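Local atomic coordinates of CHAD domain (Ricinus communis, PDB entry 6QV5), a protein that probably binds inorganic polyphosphate through an all-helical CHAD domain and also binds a zinc ion. Residues Leu253-Ala258 with Phe270-Leu275; Arg66-Leu71 with Asp86-Leu91; Lys184-Arg189 with Arg205-Arg210; Arg43-Val48 with His58-Gly63; Lys232-Thr237 with Ala291-Leu296. All blocks are in the same frame, centred on the assembly; numbering follows the deposited sequence. Where two conformers were deposited one is given.

The five contacts join helices of one all-alpha chain. Along the sequence contact 4 comes first, then contact 2, contact 3 and finally contact 5, whose long loop encloses contact 1. Contacts 4 and 2 share helix 54-73 and have centres 14 Å apart; contacts 1 and 5 share the long helix 224-260, yet their centres lie 32 Å apart. Contacts 3 and 5, 11 Å between centres, touch through Leu186 and Thr208 on Leu234, so helices 171-192, 198-217, 224-260 and 286-293 pack as one group. Contact 4 lies across the chain's centre from contacts 3 and 5, consistent with helical bundles facing each other in a CHAD domain.

Contact 1: Leu253-Ala258 with Phe270-Leu275; sequences LLQELA and FARGYL
Arg272 reaches from helix 265-281 across to Leu254 and Gln255 on helix 224-260, two neighbouring helices that run antiparallel at 160° with their axes 10.1 Å apart. Beyond CB, Arg272 CG rests on Leu254 CB at 3.8 Å, and Arg272 CD lies 3.7 Å from the backbone N of Gln255. A bend at chi3 (73°) turns the guanidinium along Gln255, bringing Arg272 NE to 3.5 Å from Gln255 CB. At the tip, Gln255 OE1 sits over one face of the guanidinium, 3.1 Å from Arg272 NH1; the amide and guanidinium planes are 69° apart, and the angle is too poor for a hydrogen bond. Two of its nitrogens are bonded elsewhere: Arg272 NE to Gly251 O and Arg272 NH1 to Gln269 OE1. Beside the arginine, Leu254 CD1 touches Ala271 CB and Leu275 CD1, 3.9 Å from each, and the two leucines cross at about a right angle. Leu275 also touches Thr108 and Ala271 touches Leu125, tying the pair to helices 82-108 and 122-145. The chemistry is split: a buried aliphatic layer carries the packing, while the arginine, bonded to its own helix and the partner's backbone, adds CG to that layer and sets CD on the Gln255 backbone.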
# COMPACT_ATOMS: atom_id res chain seq x y z
N LEU A 253 13.16 -4.68 -11.60
CA LEU A 253 14.15 -5.05 -10.57
C LEU A 253 15.26 -5.94 -11.12
O LEU A 253 16.42 -5.74 -10.76
CB LEU A 253 13.48 -5.72 -9.35
CG LEU A 253 12.59 -4.86 -8.44
CD1 LEU A 253 11.92 -5.73 -7.40
CD2 LEU A 253 13.38 -3.75 -7.75
N LEU A 254 14.90 -6.93 -11.97
CA LEU A 254 15.87 -7.85 -12.57
C LEU A 254 16.77 -7.17 -13.60
O LEU A 254 17.97 -7.44 -13.61
CB LEU A 254 15.20 -9.10 -13.14
CG LEU A 254 14.64 -10.11 -12.13
CD1 LEU A 254 13.62 -11.03 -12.79
CD2 LEU A 254 15.74 -10.93 -11.47
N GLN A 255 16.21 -6.25 -14.42
CA GLN A 255 16.96 -5.48 -15.43
C GLN A 255 18.01 -4.59 -14.73
O GLN A 255 19.12 -4.45 -15.24
CB GLN A 255 16.00 -4.66 -16.32
CG GLN A 255 16.66 -3.79 -17.41
CD GLN A 255 17.55 -4.55 -18.36
OE1 GLN A 255 17.08 -5.29 -19.23
NE2 GLN A 255 18.86 -4.37 -18.23
N GLU A 256 17.66 -4.03 -13.55
CA GLU A 256 18.56 -3.22 -12.71
C GLU A 256 19.66 -4.11 -12.13
O GLU A 256 20.81 -3.68 -12.04
CB GLU A 256 17.78 -2.55 -11.57
CG GLU A 256 17.02 -1.30 -12.00
CD GLU A 256 16.07 -0.72 -10.96
OE1 GLU A 256 16.45 -0.65 -9.77
OE2 GLU A 256 14.95 -0.31 -11.35
N LEU A 257 19.30 -5.36 -11.74
CA LEU A 257 20.21 -6.37 -11.20
C LEU A 257 21.19 -6.86 -12.28
O LEU A 257 22.33 -7.17 -11.96
CB LEU A 257 19.41 -7.54 -10.59
CG LEU A 257 20.18 -8.69 -9.91
CD1 LEU A 257 20.76 -8.26 -8.57
CD2 LEU A 257 19.30 -9.90 -9.72
N ALA A 258 20.73 -6.91 -13.55
CA ALA A 258 21.55 -7.33 -14.70
C ALA A 258 22.69 -6.35 -14.98
O ALA A 258 23.79 -6.78 -15.33
CB ALA A 258 20.67 -7.47 -15.94
N PHE A 270 16.59 -14.94 -18.69
CA PHE A 270 15.70 -16.10 -18.73
C PHE A 270 14.44 -15.82 -17.91
O PHE A 270 13.33 -16.10 -18.37
CB PHE A 270 16.41 -17.38 -18.23
CG PHE A 270 15.59 -18.64 -18.37
CD1 PHE A 270 15.61 -19.38 -19.55
CD2 PHE A 270 14.78 -19.08 -17.32
CE1 PHE A 270 14.84 -20.54 -19.68
CE2 PHE A 270 14.01 -20.24 -17.46
CZ PHE A 270 14.04 -20.96 -18.63
N ALA A 271 14.62 -15.27 -16.69
CA ALA A 271 13.54 -14.90 -15.77
C ALA A 271 12.73 -13.75 -16.35
O ALA A 271 11.50 -13.79 -16.29
CB ALA A 271 14.12 -14.52 -14.42
N ARG A 272 13.41 -12.75 -16.95
CA ARG A 272 12.79 -11.57 -17.57
C ARG A 272 11.95 -11.95 -18.78
O ARG A 272 10.88 -11.39 -18.98
CB ARG A 272 13.84 -10.52 -17.94
CG ARG A 272 14.32 -9.69 -16.75
CD ARG A 272 15.15 -8.49 -17.16
NE ARG A 272 14.33 -7.44 -17.76
CZ ARG A 272 14.38 -7.08 -19.04
NH1 ARG A 272 15.22 -7.67 -19.87
NH2 ARG A 272 13.58 -6.12 -19.50
N GLY A 273 12.44 -12.92 -19.57
CA GLY A 273 11.74 -13.44 -20.74
C GLY A 273 10.46 -14.15 -20.34
O GLY A 273 9.42 -13.92 -20.96
N TYR A 274 10.54 -14.97 -19.27
CA TYR A 274 9.42 -15.73 -18.70
C TYR A 274 8.34 -14.80 -18.14
O TYR A 274 7.15 -15.05 -18.37
CB TYR A 274 9.93 -16.68 -17.59
CG TYR A 274 8.97 -17.79 -17.22
CD1 TYR A 274 9.14 -19.08 -17.71
CD2 TYR A 274 7.90 -17.56 -16.34
CE1 TYR A 274 8.27 -20.11 -17.36
CE2 TYR A 274 7.02 -18.58 -15.99
CZ TYR A 274 7.21 -19.85 -16.50
OH TYR A 274 6.34 -20.86 -16.16
N LEU A 275 8.75 -13.74 -17.42
CA LEU A 275 7.84 -12.77 -16.81
C LEU A 275 7.19 -11.83 -17.82
O LEU A 275 6.02 -11.49 -17.65
CB LEU A 275 8.53 -12.00 -15.68
CG LEU A 275 8.93 -12.82 -14.45
CD1 LEU A 275 10.04 -12.14 -13.68
CD2 LEU A 275 7.74 -13.12 -13.56

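Contact 2: Arg66-Leu71 with Asp86-Leu91; sequences RLRSAL and DDISWL
Ile88 and Ser89 on helix 82-108 receive three side chains of helix 54-73. Ile88 CD1 and Leu71 CD1 meet tip to tip at 3.8 Å, and Leu67 CD2 comes more loosely to Ile88 CG1 at 4.4 Å. Beside this apolar patch, Arg68 NH1 donates to Ser89 OG at 2.9 Å; the bond is nearly straight (165°), and the oxygen lies close to the guanidinium plane. Arg68 NH2 also comes within 3.4 Å of Ser89 CA, so the guanidinium turns its edge to Ser89 and one face to Ile88 CG2. A bend at chi3 (-81°) in an otherwise stretched Arg68 chain turns it that way. In the next shell, the Ser89 hydroxyl is also hydrogen-bonded to Gln85 O, one turn earlier, which probably helps to hold the oxygen where the arginine meets it. Leu152 of helix 147-163 packs on Ile88, Trp159 on Leu71, and Leu34, Cys37 and Ile41 of helix 26-42 on Leu67. The two segments are antiparallel at 151°, their axes 11.2 Å apart. The Arg68-Ser89 bond is a feature of this hairpin; an antiparallel helical hairpin with apolar residues inside is characteristic of the helical bundles of a CHAD domain.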
# COMPACT_ATOMS: atom_id res chain seq x y z
N ARG A 66 -1.18 3.46 4.40
CA ARG A 66 -2.43 3.83 5.08
C ARG A 66 -2.33 5.26 5.63
O ARG A 66 -3.30 6.01 5.54
CB ARG A 66 -2.75 2.85 6.22
CG ARG A 66 -3.36 1.54 5.75
CD ARG A 66 -3.60 0.57 6.88
NE ARG A 66 -4.77 0.94 7.69
CZ ARG A 66 -4.71 1.41 8.93
NH1 ARG A 66 -5.82 1.73 9.57
NH2 ARG A 66 -3.54 1.58 9.53
N LEU A 67 -1.16 5.62 6.18
CA LEU A 67 -0.88 6.95 6.72
C LEU A 67 -0.89 8.01 5.61
O LEU A 67 -1.52 9.06 5.79
CB LEU A 67 0.47 6.95 7.48
CG LEU A 67 0.92 8.27 8.11
CD1 LEU A 67 0.21 8.54 9.43
CD2 LEU A 67 2.42 8.28 8.33
N ARG A 68 -0.21 7.73 4.48
CA ARG A 68 -0.14 8.64 3.33
C ARG A 68 -1.52 8.90 2.71
O ARG A 68 -1.82 10.05 2.38
CB ARG A 68 0.85 8.12 2.28
CG ARG A 68 1.51 9.25 1.49
CD ARG A 68 1.92 8.82 0.10
NE ARG A 68 3.19 8.10 0.08
CZ ARG A 68 4.38 8.66 -0.08
NH1 ARG A 68 4.48 9.98 -0.23
NH2 ARG A 68 5.48 7.92 -0.09
N SER A 69 -2.36 7.85 2.59
CA SER A 69 -3.72 7.96 2.05
C SER A 69 -4.63 8.74 3.01
O SER A 69 -5.49 9.48 2.54
CB SER A 69 -4.30 6.58 1.73
OG SER A 69 -4.45 5.79 2.89
N ALA A 70 -4.41 8.58 4.33
CA ALA A 70 -5.16 9.30 5.37
C ALA A 70 -4.82 10.79 5.33
O ALA A 70 -5.71 11.62 5.49
CB ALA A 70 -4.84 8.72 6.75
N LEU A 71 -3.54 11.13 5.08
CA LEU A 71 -3.09 12.53 4.97
C LEU A 71 -3.60 13.18 3.68
O LEU A 71 -3.80 14.39 3.65
CB LEU A 71 -1.56 12.63 5.06
CG LEU A 71 -0.93 12.34 6.43
CD1 LEU A 71 0.48 11.84 6.29
CD2 LEU A 71 -0.97 13.56 7.34
N ASP A 86 8.08 14.90 2.88
CA ASP A 86 9.34 14.49 2.26
C ASP A 86 9.92 13.29 3.01
O ASP A 86 10.44 12.37 2.38
CB ASP A 86 10.36 15.65 2.25
CG ASP A 86 10.00 16.85 1.39
OD1 ASP A 86 9.14 16.70 0.48
OD2 ASP A 86 10.57 17.93 1.61
N ASP A 87 9.81 13.29 4.36
CA ASP A 87 10.29 12.22 5.23
C ASP A 87 9.41 10.97 5.15
O ASP A 87 9.92 9.86 5.29
CB ASP A 87 10.44 12.70 6.68
CG ASP A 87 11.41 13.85 6.89
OD1 ASP A 87 12.51 13.82 6.28
OD2 ASP A 87 11.08 14.77 7.66
N ILE A 88 8.09 11.15 4.91
CA ILE A 88 7.12 10.05 4.74
C ILE A 88 7.44 9.34 3.41
O ILE A 88 7.43 8.10 3.36
CB ILE A 88 5.65 10.55 4.84
CG1 ILE A 88 5.30 10.93 6.30
CG2 ILE A 88 4.64 9.52 4.29
CD1 ILE A 88 4.25 12.02 6.46
N SER A 89 7.76 10.12 2.36
CA SER A 89 8.14 9.63 1.04
C SER A 89 9.46 8.86 1.11
O SER A 89 9.60 7.85 0.42
CB SER A 89 8.25 10.79 0.05
OG SER A 89 6.98 11.41 -0.14
N TRP A 90 10.40 9.32 1.96
CA TRP A 90 11.70 8.68 2.20
C TRP A 90 11.49 7.33 2.90
O TRP A 90 12.08 6.34 2.47
CB TRP A 90 12.63 9.61 3.01
CG TRP A 90 13.75 8.91 3.71
CD1 TRP A 90 14.91 8.45 3.15
CD2 TRP A 90 13.82 8.58 5.11
NE1 TRP A 90 15.69 7.85 4.11
CE2 TRP A 90 15.05 7.91 5.32
CE3 TRP A 90 12.95 8.77 6.20
CZ2 TRP A 90 15.44 7.45 6.58
CZ3 TRP A 90 13.34 8.30 7.45
CH2 TRP A 90 14.57 7.66 7.63
N LEU A 91 10.64 7.30 3.95
CA LEU A 91 10.30 6.09 4.71
C LEU A 91 9.59 5.06 3.83
O LEU A 91 9.86 3.86 3.95
CB LEU A 91 9.46 6.47 5.95
CG LEU A 91 8.97 5.34 6.88
CD1 LEU A 91 10.14 4.60 7.52
CD2 LEU A 91 8.05 5.87 7.95

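Contact 3: Lys184-Arg189 with Arg205-Arg210; sequences KSLLKR and RIATKR
Leu186 and Ala207 bring two helices close together: their CA atoms are 5.1 Å apart, the axes of 184-189 and 205-210 approach to 9.0 Å, and the directions run antiparallel at 157°. This is a helical hairpin of the CHAD bundle, joining helix 171-192 to helix 198-217, and the small Ala207 is consistent with so close an approach. Ala207 CB faces the backbone of the other helix, 3.9 Å from Leu186 CA, and is flanked by Arg189 CD at 4.0 Å. Leu186 leans past it: with CG anti to the backbone N (chi1 168°), its CD1 methyl crosses to Thr208 OG1 at 3.4 Å. That hydroxyl is engaged in its own helix, bonded to Thr204 O, so the leucine meets it by packing alone. Leu234 of helix 224-260 touches Leu186 as well, packing on the buried side.

On the other flank the chains are long and basic. Arg189, extended from CG to NE, reaches across toward helix 198-217, and its NH1 is hydrogen-bonded to Arg203 O, which ties the guanidinium to the partner helix. The Ile206 methyl CD1 comes to the edge of this group, near its plane, and also lies over one face of the Arg210 guanidinium. Both guanidinium groups thus touch the same methyl, their planes 46° apart. Arg189 NH1 and Arg210 NH1 stand 4.0 Å apart.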
# COMPACT_ATOMS: atom_id res chain seq x y z
N LYS A 184 -16.76 8.04 -6.92
CA LYS A 184 -16.82 8.75 -8.20
C LYS A 184 -15.49 8.59 -8.94
O LYS A 184 -15.51 8.33 -10.15
CB LYS A 184 -17.14 10.24 -7.94
CG LYS A 184 -17.08 11.17 -9.16
CD LYS A 184 -17.48 12.61 -8.82
CE LYS A 184 -16.42 13.40 -8.09
NZ LYS A 184 -16.97 14.67 -7.54
N SER A 185 -14.36 8.72 -8.22
CA SER A 185 -13.00 8.59 -8.76
C SER A 185 -12.71 7.15 -9.21
O SER A 185 -12.15 6.97 -10.29
CB SER A 185 -11.96 9.04 -7.73
OG SER A 185 -10.65 9.04 -8.27
N LEU A 186 -13.10 6.14 -8.39
CA LEU A 186 -12.92 4.72 -8.68
C LEU A 186 -13.67 4.30 -9.94
O LEU A 186 -13.06 3.70 -10.83
CB LEU A 186 -13.33 3.84 -7.47
CG LEU A 186 -13.47 2.33 -7.70
CD1 LEU A 186 -12.12 1.64 -7.76
CD2 LEU A 186 -14.31 1.70 -6.62
N LEU A 187 -14.98 4.62 -10.02
CA LEU A 187 -15.85 4.30 -11.15
C LEU A 187 -15.40 4.98 -12.44
O LEU A 187 -15.46 4.35 -13.50
CB LEU A 187 -17.31 4.65 -10.82
CG LEU A 187 -18.26 3.48 -10.53
CD1 LEU A 187 -17.88 2.75 -9.24
CD2 LEU A 187 -19.69 3.96 -10.43
N LYS A 188 -14.93 6.24 -12.36
CA LYS A 188 -14.43 7.02 -13.50
C LYS A 188 -13.15 6.39 -14.06
O LYS A 188 -13.04 6.23 -15.27
CB LYS A 188 -14.17 8.48 -13.08
CG LYS A 188 -14.08 9.47 -14.24
CD LYS A 188 -13.21 10.69 -13.92
CE LYS A 188 -13.91 11.75 -13.09
NZ LYS A 188 -13.00 12.87 -12.76
N ARG A 189 -12.21 6.03 -13.17
CA ARG A 189 -10.93 5.40 -13.53
C ARG A 189 -11.11 3.99 -14.08
O ARG A 189 -10.35 3.58 -14.95
CB ARG A 189 -9.95 5.43 -12.35
CG ARG A 189 -9.33 6.80 -12.13
CD ARG A 189 -8.61 6.88 -10.80
NE ARG A 189 -7.98 8.19 -10.62
CZ ARG A 189 -7.03 8.45 -9.72
NH1 ARG A 189 -6.59 7.49 -8.92
NH2 ARG A 189 -6.52 9.67 -9.63
N ARG A 205 -6.03 0.78 -9.62
CA ARG A 205 -5.46 0.04 -8.49
C ARG A 205 -5.31 0.93 -7.24
O ARG A 205 -5.60 0.48 -6.13
CB ARG A 205 -4.11 -0.56 -8.92
CG ARG A 205 -3.46 -1.51 -7.92
CD ARG A 205 -2.28 -2.27 -8.52
NE ARG A 205 -1.28 -1.39 -9.13
CZ ARG A 205 -0.24 -0.86 -8.49
NH1 ARG A 205 -0.05 -1.13 -7.20
NH2 ARG A 205 0.61 -0.07 -9.12
N ILE A 206 -4.85 2.19 -7.43
CA ILE A 206 -4.66 3.12 -6.30
C ILE A 206 -6.01 3.66 -5.81
O ILE A 206 -6.17 3.87 -4.60
CB ILE A 206 -3.60 4.23 -6.54
CG1 ILE A 206 -3.99 5.20 -7.69
CG2 ILE A 206 -2.20 3.63 -6.76
CD1 ILE A 206 -3.57 6.66 -7.46
N ALA A 207 -7.00 3.83 -6.72
CA ALA A 207 -8.36 4.27 -6.38
C ALA A 207 -9.06 3.19 -5.55
O ALA A 207 -9.86 3.51 -4.66
CB ALA A 207 -9.16 4.55 -7.65
N THR A 208 -8.72 1.91 -5.82
CA THR A 208 -9.19 0.72 -5.12
C THR A 208 -8.60 0.68 -3.70
O THR A 208 -9.31 0.35 -2.75
CB THR A 208 -8.84 -0.52 -5.95
OG1 THR A 208 -9.48 -0.43 -7.23
CG2 THR A 208 -9.27 -1.81 -5.29
N LYS A 209 -7.29 1.02 -3.57
CA LYS A 209 -6.58 1.06 -2.29
C LYS A 209 -7.08 2.21 -1.41
O LYS A 209 -7.36 1.98 -0.23
CB LYS A 209 -5.06 1.17 -2.51
CG LYS A 209 -4.33 -0.17 -2.56
CD LYS A 209 -2.82 0.03 -2.60
CE LYS A 209 -2.07 -1.28 -2.54
NZ LYS A 209 -0.60 -1.07 -2.61
N ARG A 210 -7.21 3.42 -2.00
CA ARG A 210 -7.71 4.63 -1.32
C ARG A 210 -9.12 4.42 -0.77
O ARG A 210 -9.39 4.80 0.36
CB ARG A 210 -7.69 5.84 -2.27
CG ARG A 210 -6.32 6.46 -2.50
CD ARG A 210 -6.39 7.56 -3.53
NE ARG A 210 -5.07 8.06 -3.90
CZ ARG A 210 -4.84 8.98 -4.84
NH1 ARG A 210 -5.85 9.51 -5.52
NH2 ARG A 210 -3.60 9.37 -5.11

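Contact 4: Arg43-Val48 with His58-Gly63; sequences RNEVAV and HQMRVG
Met60 of helix 54-73 reaches across to Asn44, Glu45 and Val48, packing the start of the short helix 45-50 against the longer one within the all-helical CHAD fold. The nearest CA atoms, those of Asn44 and Met60, are 5.7 Å apart.

Apolar packing carries most of the contact. The methionine is fully stretched, with CG anti to the backbone N (chi1 -157°), which strings CB, SD and CE along Asn44, Val48 and Glu45. Met60 CB meets Asn44 CB at 3.8 Å, Met60 SD lies 3.7 Å from Val48 CG2, and the terminal Met60 CE ends on Glu45 CG at 3.8 Å. Leu95 and Leu144, from helices 82-108 and 122-145, touch both Met60 and Val48 and bury this patch in the bundle.

The polar groups find partners elsewhere in the chain: Asn44 ND2 is hydrogen-bonded to His40 O and Phe13 O, two bonds that hold the Asn44 amide in place, while Gln59, bent at chi2, gives its NE2 to Glu55 OE2 and takes a bond from His40 NE2 on OE1, and Glu45 OE2 is bonded to Tyr149 OH.

Zinc-binding His52 and His138 lie further off, their side chains each about 9 Å from that of Val48. The Asn44 amide packs on the base of Gln59 rather than on its amide: Asn44 ND2 lies 3.6 Å from Gln59 CB.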
# COMPACT_ATOMS: atom_id res chain seq x y z
N ARG A 43 4.41 -0.41 15.96
CA ARG A 43 4.38 -1.76 16.53
C ARG A 43 5.11 -2.83 15.69
O ARG A 43 5.25 -3.97 16.16
CB ARG A 43 2.94 -2.20 16.85
CG ARG A 43 2.24 -1.37 17.93
CD ARG A 43 2.69 -1.70 19.35
NE ARG A 43 2.09 -2.94 19.83
CZ ARG A 43 2.77 -3.91 20.44
NH1 ARG A 43 4.07 -3.79 20.65
NH2 ARG A 43 2.14 -5.01 20.85
N ASN A 44 5.62 -2.46 14.50
CA ASN A 44 6.38 -3.36 13.63
C ASN A 44 7.88 -3.02 13.57
O ASN A 44 8.65 -3.82 13.03
CB ASN A 44 5.75 -3.42 12.23
CG ASN A 44 4.48 -4.23 12.19
OD1 ASN A 44 4.49 -5.46 12.36
ND2 ASN A 44 3.36 -3.57 11.96
N GLU A 45 8.29 -1.87 14.16
CA GLU A 45 9.66 -1.34 14.22
C GLU A 45 10.75 -2.35 14.56
O GLU A 45 11.66 -2.56 13.76
CB GLU A 45 9.75 -0.18 15.23
CG GLU A 45 9.33 1.17 14.69
CD GLU A 45 9.33 2.28 15.73
OE1 GLU A 45 10.12 2.21 16.69
OE2 GLU A 45 8.54 3.24 15.56
N VAL A 46 10.68 -2.94 15.78
CA VAL A 46 11.65 -3.89 16.35
C VAL A 46 11.87 -5.10 15.43
O VAL A 46 13.02 -5.45 15.16
CB VAL A 46 11.26 -4.30 17.80
CG1 VAL A 46 12.32 -5.21 18.43
CG2 VAL A 46 11.03 -3.07 18.68
N ALA A 47 10.78 -5.71 14.95
CA ALA A 47 10.81 -6.88 14.07
C ALA A 47 11.42 -6.60 12.69
O ALA A 47 12.05 -7.50 12.12
CB ALA A 47 9.41 -7.46 13.92
N VAL A 48 11.27 -5.37 12.17
CA VAL A 48 11.85 -4.97 10.88
C VAL A 48 13.36 -4.73 11.05
O VAL A 48 14.14 -5.10 10.17
CB VAL A 48 11.10 -3.77 10.22
CG1 VAL A 48 11.77 -3.33 8.92
CG2 VAL A 48 9.64 -4.12 9.95
N HIS A 58 5.92 -6.23 5.59
CA HIS A 58 4.70 -6.03 4.80
C HIS A 58 3.71 -5.16 5.59
O HIS A 58 3.22 -4.17 5.05
CB HIS A 58 4.07 -7.38 4.40
CG HIS A 58 2.79 -7.28 3.63
ND1 HIS A 58 1.78 -8.21 3.79
CD2 HIS A 58 2.39 -6.36 2.71
CE1 HIS A 58 0.81 -7.83 2.97
NE2 HIS A 58 1.13 -6.72 2.31
N GLN A 59 3.47 -5.51 6.87
CA GLN A 59 2.57 -4.76 7.75
C GLN A 59 3.04 -3.33 8.00
O GLN A 59 2.21 -2.42 8.05
CB GLN A 59 2.33 -5.51 9.07
CG GLN A 59 1.40 -6.72 8.95
CD GLN A 59 0.07 -6.41 8.29
OE1 GLN A 59 -0.65 -5.49 8.69
NE2 GLN A 59 -0.28 -7.17 7.26
N MET A 60 4.37 -3.11 8.13
CA MET A 60 4.94 -1.78 8.34
C MET A 60 4.80 -0.91 7.08
O MET A 60 4.47 0.27 7.19
CB MET A 60 6.40 -1.84 8.81
CG MET A 60 6.83 -0.59 9.54
SD MET A 60 8.57 -0.57 10.00
CE MET A 60 8.60 0.87 10.99
N ARG A 61 5.02 -1.52 5.89
CA ARG A 61 4.89 -0.86 4.59
C ARG A 61 3.44 -0.43 4.34
O ARG A 61 3.20 0.69 3.89
CB ARG A 61 5.41 -1.77 3.45
CG ARG A 61 5.33 -1.16 2.03
CD ARG A 61 6.26 0.03 1.87
NE ARG A 61 5.94 0.82 0.67
CZ ARG A 61 5.29 1.98 0.69
NH1 ARG A 61 4.89 2.51 1.84
NH2 ARG A 61 5.06 2.63 -0.44
N VAL A 62 2.47 -1.33 4.67
CA VAL A 62 1.03 -1.09 4.55
C VAL A 62 0.62 0.07 5.48
O VAL A 62 -0.15 0.94 5.06
CB VAL A 62 0.20 -2.39 4.77
CG1 VAL A 62 -1.28 -2.10 5.03
CG2 VAL A 62 0.35 -3.34 3.58
N GLY A 63 1.20 0.10 6.68
CA GLY A 63 0.98 1.15 7.67
C GLY A 63 1.38 2.53 7.17
O GLY A 63 0.68 3.51 7.44

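Contact 5: Lys232-Thr237 with Ala291-Leu296; sequences KALAAT and AGLHAL
Ala233 O is gripped within its own helix by the hydroxyl of Thr237, and Leu293 from the far segment packs against the pair. Thr237 OG1 donates to Ala233 O at 2.7 Å, approaching nearly along the C=O axis (161°), and the backbone N of Thr237 adds a weak bond to the same oxygen. With OG1 beside the backbone N (chi1 -54°), the hydroxyl faces the carbonyl one turn back. Leu293 CD2 comes tip to tip with the threonine, 3.6 Å from Thr237 OG1, and lies 4.1 Å from Ala233 O, so the methyl packs beside the bonded pair.

Ala233 CB in turn packs on Gly292 and Leu296: it lies 3.7 Å from Gly292 O and 3.8 Å from Leu296 CD1. That leucine methyl is shared, since Leu234 CD1 also meets Leu296 CD1 at 3.8 Å, the two chains passing at a slant. Behind Leu234 stand Leu186 and Thr208, while Leu293 also touches Ala190, so helices 171-192 and 198-217 back the contact.

The contact thus joins helix 224-260 to segment 291-296. The Thr237 hydroxyl is spent within its own helix, and what binds the two segments together is the packing of methyl groups.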
# COMPACT_ATOMS: atom_id res chain seq x y z
N LYS A 232 -15.14 -6.38 -0.43
CA LYS A 232 -14.89 -7.67 -1.09
C LYS A 232 -14.62 -7.47 -2.58
O LYS A 232 -13.67 -8.04 -3.11
CB LYS A 232 -16.09 -8.62 -0.87
CG LYS A 232 -15.82 -10.07 -1.28
CD LYS A 232 -17.10 -10.88 -1.29
CE LYS A 232 -16.88 -12.29 -1.79
NZ LYS A 232 -18.14 -13.07 -1.82
N ALA A 233 -15.45 -6.63 -3.26
CA ALA A 233 -15.32 -6.30 -4.68
C ALA A 233 -14.07 -5.46 -4.93
O ALA A 233 -13.46 -5.57 -6.00
CB ALA A 233 -16.56 -5.57 -5.16
N LEU A 234 -13.68 -4.62 -3.95
CA LEU A 234 -12.49 -3.78 -4.02
C LEU A 234 -11.22 -4.62 -3.85
O LEU A 234 -10.33 -4.54 -4.70
CB LEU A 234 -12.56 -2.65 -2.98
CG LEU A 234 -12.84 -1.24 -3.52
CD1 LEU A 234 -14.25 -1.12 -4.09
CD2 LEU A 234 -12.67 -0.20 -2.44
N ALA A 235 -11.17 -5.49 -2.81
CA ALA A 235 -10.04 -6.38 -2.53
C ALA A 235 -9.74 -7.33 -3.70
O ALA A 235 -8.57 -7.60 -3.97
CB ALA A 235 -10.30 -7.18 -1.26
N ALA A 236 -10.80 -7.81 -4.41
CA ALA A 236 -10.69 -8.69 -5.57
C ALA A 236 -10.06 -7.96 -6.77
O ALA A 236 -9.26 -8.56 -7.49
CB ALA A 236 -12.06 -9.23 -5.95
N THR A 237 -10.41 -6.67 -6.95
CA THR A 237 -9.88 -5.80 -8.02
C THR A 237 -8.40 -5.49 -7.75
O THR A 237 -7.59 -5.52 -8.69
CB THR A 237 -10.75 -4.53 -8.14
OG1 THR A 237 -12.12 -4.92 -8.31
CG2 THR A 237 -10.33 -3.63 -9.29
N ALA A 291 -16.95 -6.03 -14.60
CA ALA A 291 -18.11 -6.80 -14.14
C ALA A 291 -18.21 -6.85 -12.61
O ALA A 291 -19.31 -6.99 -12.07
CB ALA A 291 -18.08 -8.20 -14.72
N GLY A 292 -17.07 -6.74 -11.94
CA GLY A 292 -16.99 -6.75 -10.48
C GLY A 292 -17.33 -5.42 -9.85
O GLY A 292 -17.75 -5.38 -8.69
N LEU A 293 -17.15 -4.31 -10.60
CA LEU A 293 -17.40 -2.95 -10.13
C LEU A 293 -18.65 -2.26 -10.74
O LEU A 293 -19.03 -1.19 -10.25
CB LEU A 293 -16.15 -2.05 -10.34
CG LEU A 293 -14.79 -2.54 -9.81
CD1 LEU A 293 -13.66 -1.79 -10.47
CD2 LEU A 293 -14.68 -2.40 -8.30
N HIS A 294 -19.26 -2.84 -11.80
CA HIS A 294 -20.43 -2.25 -12.48
C HIS A 294 -21.69 -2.14 -11.60
O HIS A 294 -22.51 -1.26 -11.84
CB HIS A 294 -20.75 -2.99 -13.79
CG HIS A 294 -21.70 -4.15 -13.65
ND1 HIS A 294 -21.28 -5.36 -13.15
CD2 HIS A 294 -23.02 -4.23 -13.93
CE1 HIS A 294 -22.35 -6.14 -13.14
NE2 HIS A 294 -23.42 -5.50 -13.61
N ALA A 295 -21.83 -3.04 -10.61
CA ALA A 295 -22.99 -3.10 -9.71
C ALA A 295 -22.82 -2.28 -8.43
O ALA A 295 -23.82 -1.96 -7.79
CB ALA A 295 -23.30 -4.55 -9.36
N LEU A 296 -21.57 -1.95 -8.06
CA LEU A 296 -21.23 -1.21 -6.84
C LEU A 296 -21.87 0.17 -6.72
O LEU A 296 -21.80 0.99 -7.64
CB LEU A 296 -19.72 -1.09 -6.64
CG LEU A 296 -18.96 -2.33 -6.13
CD1 LEU A 296 -17.51 -2.00 -5.92
CD2 LEU A 296 -19.54 -2.86 -4.82